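Local coordinates for YjeF-related protein (Enterococcus faecalis, PDB 2R3B) that probably dehydrates the S-form of NAD(P)HX, a damaged hydrated form of NAD(P)H, using ADP and releasing AMP and phosphate, at residues S263-G266 / D267-K271. Sequence-based numbering, arbitrary orientation. Where two conformers were deposited one is given.
Sequences SLIG and DDLAK
The carboxylates of Asp267 and Asp268 each turn one face to the carbonyl oxygen four residues back, of Ser263 and Leu264. Ser263 O sits beneath the Asp267 group, 3.0 Å from CG, with OD1 and OD2 at 3.4 and 3.3 Å. Leu264 O lies under Asp268 in the same way, 3.4 Å from CG. Each CG is anti to its own carbonyl carbon and beside its backbone N (chi1 -78° in Asp267), which folds the carboxylate back over the preceding turn. The opposite face of Asp268 receives Lys271: NZ forms a salt bridge with OD1 at 3.1 Å, approaching from above the carboxylate plane. At the carboxylate oxygens, Asp267 OD1 accepts from Asn225 ND2 and OD2 from Gly224 N, while Asp268 OD2 is hydrogen-bonded to Tyr288 OH. Asn225 and Gly224 on Asp267, and Tyr288 and Lys271 on Asp268, probably limit the rotation of each carboxylate.

Beneath the side chains runs ordinary alpha-helical i to i+4 bonding, with Asp267 N to Ser263 O at 2.8 Å and Leu269 N to Ile265 O at 2.9 Å. On the apolar side Ile265 and Leu269 lie side by side, with CG2 of Ile265 3.8 Å from CD1 of Leu269.

The residues lie at the C-terminal part of helix 252-269 and run into the following turn, in a ribokinase-like fold. Ile265 packs on Ala284, Leu285 and Tyr288 of helix 278-292, and Leu269 touches Lys280 of that helix. The bonds of Asp267 to Gly224 and Asn225, and of Ser263 OG to Asn221, are made to the part of the chain following strand 219-220.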
# COMPACT_ATOMS: atom_id res chain seq x y z
N SER B 263 9.93 2.36 -23.22
CA SER B 263 11.25 1.72 -23.31
C SER B 263 12.41 2.63 -22.87
O SER B 263 13.44 2.13 -22.42
CB SER B 263 11.46 1.20 -24.73
OG SER B 263 11.42 2.25 -25.66
N LEU B 264 12.28 3.96 -23.01
CA LEU B 264 13.32 4.88 -22.55
C LEU B 264 13.45 4.79 -21.05
O LEU B 264 14.54 4.66 -20.49
CB LEU B 264 13.01 6.33 -22.93
CG LEU B 264 13.95 7.42 -22.42
CD1 LEU B 264 15.31 7.27 -23.12
CD2 LEU B 264 13.39 8.78 -22.69
N ILE B 265 12.31 4.84 -20.38
CA ILE B 265 12.31 4.73 -18.92
C ILE B 265 12.82 3.35 -18.49
O ILE B 265 13.62 3.23 -17.56
CB ILE B 265 10.91 5.03 -18.34
CG1 ILE B 265 10.51 6.48 -18.54
CG2 ILE B 265 10.91 4.72 -16.82
CD1 ILE B 265 8.98 6.72 -18.34
N GLY B 266 12.35 2.31 -19.15
CA GLY B 266 12.73 0.96 -18.77
C GLY B 266 14.21 0.76 -19.01
O GLY B 266 14.87 0.11 -18.24
N ASP B 267 14.74 1.36 -20.08
CA ASP B 267 16.16 1.23 -20.38
C ASP B 267 17.00 1.95 -19.34
O ASP B 267 18.03 1.43 -18.92
CB ASP B 267 16.47 1.79 -21.77
CG ASP B 267 16.07 0.85 -22.89
OD1 ASP B 267 15.72 -0.33 -22.64
OD2 ASP B 267 16.13 1.30 -24.07
N ASP B 268 16.55 3.13 -18.93
CA ASP B 268 17.20 3.89 -17.86
C ASP B 268 17.20 3.11 -16.54
O ASP B 268 18.22 3.04 -15.85
CB ASP B 268 16.56 5.27 -17.66
CG ASP B 268 16.95 6.28 -18.73
OD1 ASP B 268 17.83 5.93 -19.56
OD2 ASP B 268 16.36 7.40 -18.70
N LEU B 269 16.04 2.57 -16.17
CA LEU B 269 15.96 1.82 -14.92
C LEU B 269 16.82 0.55 -14.93
O LEU B 269 17.36 0.18 -13.91
CB LEU B 269 14.51 1.45 -14.59
CG LEU B 269 13.62 2.64 -14.26
CD1 LEU B 269 12.15 2.20 -14.20
CD2 LEU B 269 14.05 3.28 -12.98
N ALA B 270 16.94 -0.09 -16.09
CA ALA B 270 17.69 -1.32 -16.21
C ALA B 270 19.18 -1.09 -15.98
O ALA B 270 19.93 -2.04 -15.81
CB ALA B 270 17.45 -1.97 -17.57
N LYS B 271 19.61 0.17 -16.03
CA LYS B 271 21.01 0.47 -15.76
C LYS B 271 21.36 0.16 -14.32
O LYS B 271 22.51 -0.21 -14.04
CB LYS B 271 21.33 1.92 -16.05
CG LYS B 271 21.30 2.28 -17.55
CD LYS B 271 21.41 3.81 -17.70
CE LYS B 271 21.13 4.27 -19.15
NZ LYS B 271 20.94 5.77 -19.25